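Local coordinates for protein adenylosuccinate lyase (Francisella tularensis subsp. tularensis SCHU S4, PDB 4EEI) that probably cleaves adenylosuccinate to AMP and fumarate, and SAICAR to AICAR and fumarate, in de novo purine synthesis, at residues 110-121 and 161-172; 386-394 and 403-411. One frame throughout, in Å; residues are numbered along the deposited sequence.

Interaction 1 of 2, residues 110-121 and 161-172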
loop_
_atom_site.group_PDB
_atom_site.type_symbol
_atom_site.label_atom_id
_atom_site.label_comp_id
_atom_site.label_asym_id
_atom_site.label_seq_id
_atom_site.Cartn_x
_atom_site.Cartn_y
_atom_site.Cartn_z
ATOM N N MET B 110 -15.261 -17.819 -5.554
ATOM C CA MET B 110 -14.583 -18.491 -4.445
ATOM C C MET B 110 -14.509 -19.998 -4.618
ATOM O O MET B 110 -13.524 -20.627 -4.213
ATOM C CB MET B 110 -15.269 -18.177 -3.115
ATOM C CG MET B 110 -14.958 -16.811 -2.577
ATOM S SD MET B 110 -15.586 -16.648 -0.892
ATOM C CE MET B 110 -14.519 -17.791 -0.007
ATOM N N SER B 111 -15.554 -20.580 -5.198
ATOM C CA SER B 111 -15.589 -22.018 -5.403
ATOM C C SER B 111 -14.407 -22.464 -6.249
ATOM O O SER B 111 -13.809 -23.511 -5.994
ATOM C CB SER B 111 -16.904 -22.430 -6.070
ATOM O OG SER B 111 -17.986 -22.153 -5.201
ATOM N N TYR B 112 -14.069 -21.663 -7.256
ATOM C CA TYR B 112 -12.945 -21.988 -8.134
ATOM C C TYR B 112 -11.602 -21.759 -7.433
ATOM O O TYR B 112 -10.672 -22.553 -7.589
ATOM C CB TYR B 112 -13.002 -21.170 -9.432
ATOM C CG TYR B 112 -14.008 -21.665 -10.449
ATOM C CD1 TYR B 112 -13.757 -22.806 -11.213
ATOM C CD2 TYR B 112 -15.195 -20.985 -10.668
ATOM C CE1 TYR B 112 -14.678 -23.266 -12.151
ATOM C CE2 TYR B 112 -16.119 -21.435 -11.608
ATOM C CZ TYR B 112 -15.854 -22.572 -12.343
ATOM O OH TYR B 112 -16.776 -23.005 -13.272
ATOM N N VAL B 113 -11.500 -20.670 -6.681
ATOM C CA VAL B 113 -10.266 -20.365 -5.955
ATOM C C VAL B 113 -9.968 -21.470 -4.955
ATOM O O VAL B 113 -8.839 -21.939 -4.858
ATOM C CB VAL B 113 -10.388 -19.042 -5.212
ATOM C CG1 VAL B 113 -9.119 -18.767 -4.384
ATOM C CG2 VAL B 113 -10.636 -17.912 -6.208
ATOM N N ILE B 114 -10.996 -21.897 -4.229
ATOM C CA ILE B 114 -10.829 -22.927 -3.203
ATOM C C ILE B 114 -10.416 -24.267 -3.822
ATOM O O ILE B 114 -9.515 -24.956 -3.312
ATOM C CB ILE B 114 -12.111 -23.067 -2.350
ATOM C CG1 ILE B 114 -12.234 -21.867 -1.415
ATOM C CG2 ILE B 114 -12.089 -24.365 -1.523
ATOM C CD1 ILE B 114 -13.558 -21.801 -0.657
ATOM N N LYS B 115 -11.057 -24.634 -4.931
ATOM C CA LYS B 115 -10.716 -25.879 -5.612
ATOM C C LYS B 115 -9.269 -25.824 -6.071
ATOM O O LYS B 115 -8.510 -26.785 -5.903
ATOM C CB LYS B 115 -11.623 -26.103 -6.827
ATOM C CG LYS B 115 -11.267 -27.351 -7.625
ATOM C CD LYS B 115 -11.981 -27.394 -8.976
ATOM C CE LYS B 115 -11.667 -28.685 -9.746
ATOM N NZ LYS B 115 -10.206 -28.897 -9.986
ATOM N N ASP B 116 -8.879 -24.689 -6.641
ATOM C CA ASP B 116 -7.516 -24.553 -7.157
ATOM C C ASP B 116 -6.468 -24.405 -6.050
ATOM O O ASP B 116 -5.346 -24.878 -6.199
ATOM C CB ASP B 116 -7.423 -23.396 -8.156
ATOM C CG ASP B 116 -8.141 -23.700 -9.462
ATOM O OD1 ASP B 116 -8.135 -24.873 -9.885
ATOM O OD2 ASP B 116 -8.725 -22.773 -10.060
ATOM N N LEU B 117 -6.822 -23.749 -4.948
ATOM C CA LEU B 117 -5.900 -23.653 -3.815
ATOM C C LEU B 117 -5.658 -25.027 -3.184
ATOM O O LEU B 117 -4.525 -25.381 -2.857
ATOM C CB LEU B 117 -6.413 -22.652 -2.772
ATOM C CG LEU B 117 -5.641 -22.501 -1.454
ATOM C CD1 LEU B 117 -4.201 -22.079 -1.710
ATOM C CD2 LEU B 117 -6.324 -21.492 -0.543
ATOM N N GLU B 118 -6.715 -25.816 -3.021
ATOM C CA GLU B 118 -6.549 -27.156 -2.463
ATOM C C GLU B 118 -5.721 -28.037 -3.404
ATOM O O GLU B 118 -4.921 -28.863 -2.962
ATOM C CB GLU B 118 -7.910 -27.797 -2.175
ATOM C CG GLU B 118 -7.811 -29.126 -1.432
ATOM C CD GLU B 118 -9.082 -29.466 -0.667
ATOM O OE1 GLU B 118 -10.180 -29.184 -1.194
ATOM O OE2 GLU B 118 -8.979 -30.013 0.458
ATOM N N ALA B 119 -5.908 -27.865 -4.711
ATOM C CA ALA B 119 -5.141 -28.648 -5.674
ATOM C C ALA B 119 -3.655 -28.281 -5.611
ATOM O O ALA B 119 -2.789 -29.145 -5.789
ATOM C CB ALA B 119 -5.691 -28.464 -7.083
ATOM N N LEU B 120 -3.358 -27.008 -5.376
ATOM C CA LEU B 120 -1.964 -26.579 -5.239
ATOM C C LEU B 120 -1.359 -27.180 -3.967
ATOM O O LEU B 120 -0.203 -27.608 -3.962
ATOM C CB LEU B 120 -1.855 -25.051 -5.205
ATOM C CG LEU B 120 -0.450 -24.543 -4.850
ATOM C CD1 LEU B 120 0.581 -25.058 -5.856
ATOM C CD2 LEU B 120 -0.408 -23.026 -4.764
ATOM N N CYS B 121 -2.145 -27.206 -2.892
ATOM C CA CYS B 121 -1.728 -27.879 -1.655
ATOM C C CYS B 121 -1.395 -29.331 -1.936
ATOM O O CYS B 121 -0.323 -29.813 -1.544
ATOM C CB CYS B 121 -2.814 -27.787 -0.577
ATOM S SG CYS B 121 -3.007 -26.112 0.092
ATOM N N PHE B 161 0.048 -22.657 2.636
ATOM C CA PHE B 161 -1.124 -22.647 1.769
ATOM C C PHE B 161 -2.327 -23.327 2.433
ATOM O O PHE B 161 -3.466 -22.926 2.191
ATOM C CB PHE B 161 -0.809 -23.287 0.400
ATOM C CG PHE B 161 -0.088 -22.360 -0.541
ATOM C CD1 PHE B 161 -0.788 -21.350 -1.203
ATOM C CD2 PHE B 161 1.282 -22.479 -0.755
ATOM C CE1 PHE B 161 -0.136 -20.474 -2.079
ATOM C CE2 PHE B 161 1.950 -21.611 -1.638
ATOM C CZ PHE B 161 1.235 -20.608 -2.299
ATOM N N LYS B 162 -2.084 -24.332 3.279
ATOM C CA LYS B 162 -3.188 -24.931 4.053
ATOM C C LYS B 162 -3.755 -23.968 5.106
ATOM O O LYS B 162 -4.958 -23.993 5.411
ATOM C CB LYS B 162 -2.768 -26.257 4.715
ATOM C CG LYS B 162 -2.555 -27.411 3.732
ATOM C CD LYS B 162 -3.882 -28.043 3.299
ATOM C CE LYS B 162 -4.517 -28.798 4.455
ATOM N NZ LYS B 162 -5.985 -29.004 4.261
ATOM N N ARG B 163 -2.901 -23.134 5.689
ATOM C CA ARG B 163 -3.407 -22.119 6.613
ATOM C C ARG B 163 -4.342 -21.182 5.849
ATOM O O ARG B 163 -5.392 -20.787 6.363
ATOM C CB ARG B 163 -2.260 -21.341 7.276
ATOM C CG ARG B 163 -1.499 -22.141 8.333
ATOM C CD ARG B 163 -0.530 -21.258 9.145
ATOM N NE ARG B 163 0.639 -20.784 8.387
ATOM C CZ ARG B 163 1.758 -21.487 8.232
ATOM N NH1 ARG B 163 1.851 -22.715 8.733
ATOM N NH2 ARG B 163 2.785 -20.975 7.569
ATOM N N ARG B 164 -3.973 -20.845 4.616
ATOM C CA ARG B 164 -4.814 -19.966 3.798
ATOM C C ARG B 164 -6.086 -20.686 3.360
ATOM O O ARG B 164 -7.162 -20.081 3.297
ATOM C CB ARG B 164 -4.046 -19.462 2.577
ATOM C CG ARG B 164 -2.757 -18.712 2.909
ATOM C CD ARG B 164 -3.010 -17.305 3.488
ATOM N NE ARG B 164 -3.436 -17.342 4.891
ATOM C CZ ARG B 164 -2.608 -17.511 5.921
ATOM N NH1 ARG B 164 -3.083 -17.552 7.159
ATOM N NH2 ARG B 164 -1.302 -17.635 5.710
ATOM N N LEU B 165 -5.972 -21.980 3.073
ATOM C CA LEU B 165 -7.143 -22.747 2.655
ATOM C C LEU B 165 -8.169 -22.796 3.780
ATOM O O LEU B 165 -9.372 -22.658 3.543
ATOM C CB LEU B 165 -6.748 -24.160 2.181
ATOM C CG LEU B 165 -7.916 -25.056 1.761
ATOM C CD1 LEU B 165 -8.606 -24.493 0.517
ATOM C CD2 LEU B 165 -7.432 -26.474 1.503
ATOM N N LYS B 166 -7.711 -22.974 5.016
ATOM C CA LYS B 166 -8.641 -22.938 6.135
ATOM C C LYS B 166 -9.303 -21.561 6.280
ATOM O O LYS B 166 -10.502 -21.483 6.535
ATOM C CB LYS B 166 -7.972 -23.362 7.448
ATOM C CG LYS B 166 -8.948 -23.419 8.627
ATOM C CD LYS B 166 -8.225 -23.696 9.936
ATOM C CE LYS B 166 -9.177 -23.622 11.137
ATOM N NZ LYS B 166 -9.660 -22.233 11.447
ATOM N N ASP B 167 -8.533 -20.483 6.122
ATOM C CA ASP B 167 -9.102 -19.127 6.166
ATOM C C ASP B 167 -10.232 -18.996 5.139
ATOM O O ASP B 167 -11.294 -18.447 5.442
ATOM C CB ASP B 167 -8.044 -18.055 5.842
ATOM C CG ASP B 167 -6.968 -17.918 6.916
ATOM O OD1 ASP B 167 -7.196 -18.374 8.058
ATOM O OD2 ASP B 167 -5.893 -17.325 6.609
ATOM N N LEU B 168 -9.997 -19.483 3.923
ATOM C CA LEU B 168 -10.985 -19.346 2.846
ATOM C C LEU B 168 -12.228 -20.200 3.091
ATOM O O LEU B 168 -13.363 -19.757 2.853
ATOM C CB LEU B 168 -10.381 -19.690 1.478
ATOM C CG LEU B 168 -9.519 -18.652 0.775
ATOM C CD1 LEU B 168 -9.170 -19.124 -0.624
ATOM C CD2 LEU B 168 -10.235 -17.313 0.715
ATOM N N LYS B 169 -12.021 -21.427 3.561
ATOM C CA LYS B 169 -13.148 -22.300 3.853
ATOM C C LYS B 169 -13.962 -21.733 5.026
ATOM O O LYS B 169 -15.189 -21.870 5.063
ATOM C CB LYS B 169 -12.673 -23.730 4.125
ATOM C CG LYS B 169 -12.218 -24.475 2.855
ATOM C CD LYS B 169 -11.847 -25.924 3.161
ATOM C CE LYS B 169 -11.693 -26.736 1.881
ATOM N NZ LYS B 169 -11.208 -28.127 2.114
ATOM N N ASP B 170 -13.285 -21.093 5.977
ATOM C CA ASP B 170 -13.986 -20.415 7.067
ATOM C C ASP B 170 -14.847 -19.282 6.523
ATOM O O ASP B 170 -15.990 -19.097 6.940
ATOM C CB ASP B 170 -13.006 -19.850 8.101
ATOM C CG ASP B 170 -12.424 -20.922 9.012
ATOM O OD1 ASP B 170 -13.002 -22.029 9.079
ATOM O OD2 ASP B 170 -11.391 -20.647 9.668
ATOM N N PHE B 171 -14.293 -18.513 5.599
ATOM C CA PHE B 171 -15.033 -17.390 5.025
ATOM C C PHE B 171 -16.184 -17.928 4.200
ATOM O O PHE B 171 -17.267 -17.353 4.180
ATOM C CB PHE B 171 -14.136 -16.543 4.141
ATOM C CG PHE B 171 -14.768 -15.251 3.702
ATOM C CD1 PHE B 171 -15.478 -15.172 2.511
ATOM C CD2 PHE B 171 -14.652 -14.118 4.482
ATOM C CE1 PHE B 171 -16.065 -13.960 2.109
ATOM C CE2 PHE B 171 -15.236 -12.906 4.092
ATOM C CZ PHE B 171 -15.945 -12.829 2.908
ATOM N N GLN B 172 -15.951 -19.044 3.519
ATOM C CA GLN B 172 -17.001 -19.674 2.731
ATOM C C GLN B 172 -18.192 -20.071 3.605
ATOM O O GLN B 172 -19.345 -19.963 3.175
ATOM C CB GLN B 172 -16.444 -20.892 1.987
ATOM C CG GLN B 172 -17.392 -21.491 0.962
ATOM C CD GLN B 172 -16.800 -22.711 0.297
ATOM O OE1 GLN B 172 -16.845 -22.855 -0.933
ATOM N NE2 GLN B 172 -16.238 -23.606 1.108
HETATM O O HOH W 1 -18.261 -20.788 -2.560
HETATM O O HOH W 2 -6.837 -30.208 1.598
#
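E118 OE2 is approached by K169 NZ from across the helix pair at 3.4 Å, a weak hydrogen bond within a salt bridge, and a water bound to K162 NZ also lies against this oxygen, though too close for its geometry to be trusted. The pair belongs to the long helical bundle at the heart of the fumarase/aspartase superfamily: helices 94-131 and 151-173 run nearly antiparallel here, at 157°, with axes 9.6 Å apart. Two knobs sit in holes. I114 fits among L165, L168, K169 and Q172, and L168 among M110, V113, I114 and L117, its CD1 lying 3.8 Å from V113 CG1. Branched aliphatic residues suit such places because they fill the hole without asking for a polar partner. L117 carries CG anti to its backbone N (chi1 175°), which lays CD2 alongside the opposite helix, 3.5 Å from L165 CA, while CD1 reaches the F161 ring obliquely. One face of that ring is taken by L120 CD2 in a CH-pi contact, 3.8 Å from the centroid and 15° off the normal. Within helix 151-173, R164, whose side chain leads away from helix 94-131, grips D167 OD2 side-on with NE and NH1 (2.9 Å for NH1), both from the same face of the carboxylate. A second subunit adds D217 to R164 and K221 to D167, so buried charge is matched across the subunit boundary. At the solvent margin a water lies 3.0 Å from S111 OG and donates to Q172 OE1, small and long polar groups that can meet solvent while the apolar chain of I114 lies beneath Q172. M110, whose thioether bends back toward helix 151-173, makes a Met-aromatic contact with F171: SD lies at the ring's edge, 3.7 Å from CD1.

Interaction 2 of 2, residues 386-394 and 403-411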
loop_
_atom_site.group_PDB
_atom_site.type_symbol
_atom_site.label_atom_id
_atom_site.label_comp_id
_atom_site.label_asym_id
_atom_site.label_seq_id
_atom_site.Cartn_x
_atom_site.Cartn_y
_atom_site.Cartn_z
ATOM N N GLU B 386 39.724 -39.174 5.619
ATOM C CA GLU B 386 40.018 -39.173 7.050
ATOM C C GLU B 386 38.771 -38.908 7.891
ATOM O O GLU B 386 38.074 -37.912 7.687
ATOM C CB GLU B 386 41.101 -38.142 7.369
ATOM C CG GLU B 386 42.481 -38.523 6.854
ATOM C CD GLU B 386 43.522 -37.452 7.117
ATOM O OE1 GLU B 386 43.654 -37.007 8.276
ATOM O OE2 GLU B 386 44.209 -37.051 6.156
ATOM N N SER B 387 38.495 -39.800 8.840
ATOM C CA SER B 387 37.285 -39.696 9.657
ATOM C C SER B 387 37.427 -38.722 10.823
ATOM O O SER B 387 38.156 -38.996 11.773
ATOM C CB SER B 387 36.878 -41.069 10.194
ATOM O OG SER B 387 35.848 -40.938 11.159
ATOM N N PHE B 388 36.712 -37.601 10.747
ATOM C CA PHE B 388 36.701 -36.595 11.810
ATOM C C PHE B 388 36.340 -37.248 13.148
ATOM O O PHE B 388 36.998 -37.006 14.159
ATOM C CB PHE B 388 35.700 -35.478 11.464
ATOM C CG PHE B 388 35.950 -34.164 12.178
ATOM C CD1 PHE B 388 36.259 -34.124 13.533
ATOM C CD2 PHE B 388 35.856 -32.963 11.487
ATOM C CE1 PHE B 388 36.479 -32.917 14.181
ATOM C CE2 PHE B 388 36.076 -31.750 12.129
ATOM C CZ PHE B 388 36.389 -31.728 13.478
ATOM N N SER B 389 35.303 -38.084 13.138
ATOM C CA SER B 389 34.826 -38.740 14.355
ATOM C C SER B 389 35.904 -39.577 15.043
ATOM O O SER B 389 36.283 -39.294 16.178
ATOM C CB SER B 389 33.597 -39.607 14.061
ATOM O OG SER B 389 32.458 -38.807 13.776
ATOM N N LYS B 390 36.395 -40.603 14.355
ATOM C CA LYS B 390 37.383 -41.518 14.931
ATOM C C LYS B 390 38.638 -40.815 15.444
ATOM O O LYS B 390 39.213 -41.217 16.454
ATOM C CB LYS B 390 37.757 -42.612 13.925
ATOM C CG LYS B 390 36.681 -43.675 13.752
ATOM C CD LYS B 390 36.313 -44.299 15.094
ATOM C CE LYS B 390 34.819 -44.165 15.409
ATOM N NZ LYS B 390 34.405 -42.786 15.806
ATOM N N LYS B 391 39.049 -39.761 14.746
ATOM C CA LYS B 391 40.220 -38.979 15.135
ATOM C C LYS B 391 39.973 -38.189 16.409
ATOM O O LYS B 391 40.840 -38.111 17.278
ATOM C CB LYS B 391 40.613 -38.032 14.010
ATOM C CG LYS B 391 41.091 -38.760 12.774
ATOM C CD LYS B 391 41.167 -37.851 11.572
ATOM C CE LYS B 391 42.223 -38.369 10.621
ATOM N NZ LYS B 391 43.523 -38.595 11.317
ATOM N N LEU B 392 38.793 -37.587 16.508
ATOM C CA LEU B 392 38.420 -36.861 17.712
ATOM C C LEU B 392 38.308 -37.831 18.883
ATOM O O LEU B 392 38.806 -37.565 19.980
ATOM C CB LEU B 392 37.096 -36.130 17.508
ATOM C CG LEU B 392 36.678 -35.211 18.654
ATOM C CD1 LEU B 392 37.704 -34.115 18.834
ATOM C CD2 LEU B 392 35.295 -34.618 18.390
ATOM N N GLN B 393 37.644 -38.954 18.627
ATOM C CA GLN B 393 37.513 -40.053 19.578
ATOM C C GLN B 393 38.872 -40.519 20.086
ATOM O O GLN B 393 39.024 -40.872 21.258
ATOM C CB GLN B 393 36.786 -41.218 18.906
ATOM C CG GLN B 393 36.752 -42.504 19.711
ATOM C CD GLN B 393 35.397 -43.175 19.644
ATOM O OE1 GLN B 393 34.367 -42.505 19.628
ATOM N NE2 GLN B 393 35.390 -44.500 19.597
ATOM N N LYS B 394 39.855 -40.517 19.190
ATOM C CA LYS B 394 41.221 -40.893 19.529
ATOM C C LYS B 394 41.790 -39.945 20.584
ATOM O O LYS B 394 42.222 -40.379 21.652
ATOM C CB LYS B 394 42.094 -40.859 18.272
ATOM C CG LYS B 394 43.421 -41.596 18.391
ATOM C CD LYS B 394 44.404 -41.120 17.326
ATOM C CE LYS B 394 43.856 -41.315 15.916
ATOM N NZ LYS B 394 44.342 -40.257 14.979
ATOM N N ILE B 403 36.156 -41.918 27.525
ATOM C CA ILE B 403 35.602 -42.984 26.695
ATOM C C ILE B 403 34.286 -42.556 26.049
ATOM O O ILE B 403 33.304 -42.276 26.739
ATOM C CB ILE B 403 35.420 -44.296 27.495
ATOM C CG1 ILE B 403 36.752 -45.040 27.609
ATOM C CG2 ILE B 403 34.391 -45.203 26.837
ATOM C CD1 ILE B 403 37.775 -44.380 28.516
ATOM N N LEU B 404 34.280 -42.505 24.720
ATOM C CA LEU B 404 33.133 -42.001 23.972
ATOM C C LEU B 404 32.768 -42.897 22.793
ATOM O O LEU B 404 33.641 -43.494 22.167
ATOM C CB LEU B 404 33.431 -40.597 23.445
ATOM C CG LEU B 404 33.614 -39.474 24.460
ATOM C CD1 LEU B 404 34.123 -38.233 23.766
ATOM C CD2 LEU B 404 32.307 -39.188 25.167
ATOM N N ASP B 405 31.478 -42.989 22.494
ATOM C CA ASP B 405 31.047 -43.606 21.247
ATOM C C ASP B 405 30.565 -42.518 20.288
ATOM O O ASP B 405 29.369 -42.243 20.194
ATOM C CB ASP B 405 29.949 -44.644 21.483
ATOM C CG ASP B 405 29.653 -45.464 20.242
ATOM O OD1 ASP B 405 30.509 -45.486 19.332
ATOM O OD2 ASP B 405 28.572 -46.086 20.176
ATOM N N ILE B 406 31.513 -41.900 19.586
ATOM C CA ILE B 406 31.210 -40.836 18.634
ATOM C C ILE B 406 30.706 -41.423 17.319
ATOM O O ILE B 406 31.417 -42.176 16.658
ATOM C CB ILE B 406 32.455 -39.960 18.364
ATOM C CG1 ILE B 406 33.027 -39.422 19.678
ATOM C CG2 ILE B 406 32.114 -38.817 17.421
ATOM C CD1 ILE B 406 34.126 -38.385 19.508
ATOM N N PRO B 407 29.473 -41.076 16.924
ATOM C CA PRO B 407 28.949 -41.680 15.695
ATOM C C PRO B 407 29.712 -41.186 14.471
ATOM O O PRO B 407 30.168 -40.042 14.446
ATOM C CB PRO B 407 27.504 -41.182 15.656
ATOM C CG PRO B 407 27.560 -39.851 16.340
ATOM C CD PRO B 407 28.604 -39.999 17.432
ATOM N N GLU B 408 29.863 -42.060 13.483
ATOM C CA GLU B 408 30.584 -41.728 12.265
ATOM C C GLU B 408 29.801 -40.709 11.451
ATOM O O GLU B 408 28.628 -40.916 11.146
ATOM C CB GLU B 408 30.831 -42.987 11.431
ATOM C CG GLU B 408 31.626 -42.744 10.161
ATOM C CD GLU B 408 33.046 -42.296 10.442
ATOM O OE1 GLU B 408 33.624 -41.579 9.599
ATOM O OE2 GLU B 408 33.584 -42.664 11.507
ATOM N N MET B 409 30.454 -39.607 11.106
ATOM C CA MET B 409 29.798 -38.551 10.350
ATOM C C MET B 409 30.126 -38.610 8.863
ATOM O O MET B 409 30.506 -37.608 8.262
ATOM C CB MET B 409 30.147 -37.177 10.925
ATOM C CG MET B 409 29.376 -36.827 12.188
ATOM S SD MET B 409 27.641 -37.314 12.116
ATOM C CE MET B 409 26.873 -35.741 11.741
ATOM N N ASP B 410 29.972 -39.790 8.274
ATOM C CA ASP B 410 30.083 -39.929 6.831
ATOM C C ASP B 410 28.759 -39.481 6.231
ATOM O O ASP B 410 27.895 -38.979 6.947
ATOM C CB ASP B 410 30.397 -41.374 6.439
ATOM C CG ASP B 410 29.420 -42.365 7.032
ATOM O OD1 ASP B 410 28.526 -41.942 7.793
ATOM O OD2 ASP B 410 29.546 -43.571 6.736
ATOM N N PHE B 411 28.592 -39.656 4.927
ATOM C CA PHE B 411 27.362 -39.222 4.278
ATOM C C PHE B 411 26.128 -39.828 4.937
ATOM O O PHE B 411 25.183 -39.115 5.272
ATOM C CB PHE B 411 27.378 -39.548 2.785
ATOM C CG PHE B 411 26.262 -38.900 2.017
ATOM C CD1 PHE B 411 26.218 -37.526 1.867
ATOM C CD2 PHE B 411 25.255 -39.664 1.455
ATOM C CE1 PHE B 411 25.192 -36.925 1.165
ATOM C CE2 PHE B 411 24.225 -39.069 0.752
ATOM C CZ PHE B 411 24.194 -37.697 0.606
HETATM O O HOH W 3 33.630 -38.576 10.862
#
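Q393 sets CG anti to its backbone N (chi1 172°) and then bends at chi2, which carries OE1 down to I406 N; E408 likewise turns at chi2 (66°) and brings its carboxylate back to S387. I406 N donates to Q393 OE1 at 2.9 Å, nearly straight at 168° and in the carbonyl plane, a long amide serving where the chain beyond the helix needs an acceptor. S387 is the N-cap of helix 388-400: its OG accepts from K390 N at 3.3 Å and donates to the syn lone pair of E408 OE1 at 2.8 Å, a small hydroxyl doing two jobs. Residues 403-410 run back along helix 388-400, as the pairing of Q393 with I406 and of S387 with E408 requires, to D410, the N-cap of helix 411-418. S389 OG, also bonded to Y356, donates to P407 O at 2.7 Å, with the donor tilted from the carbonyl plane. The K390 chain is bent at chi2, chi3 and chi4, which brings NZ back to donate to I406 O, 3.2 Å away. Between these polar links I406 CD1 packs on the Q393 backbone, 3.7 Å from Q393 N, with L392 CD2 beside it, and I406 CG2 lies against S389.

Overall arrangement
The two contacts come in series along the chain, interaction 1 closing before interaction 2 opens, and they share no helix. Their centres stand 49 Å apart, their nearest atoms about 26 Å. Interaction 1 lies near the middle of the subunit, its centre about 6 Å from the centre of the chain, where helices 94-131 and 151-173 are flanked by helices 217-244 and 304-333 and by a second subunit of the four-chain assembly. Interaction 2 has its centre about 48 Å from that point, in the helical C-terminal region, packed among helices 352-363, 368-381 and 411-418 and touched by no other chain. One contact thus joins core helices beside a subunit interface, the other ties a helix to its following loop at the subunit's end.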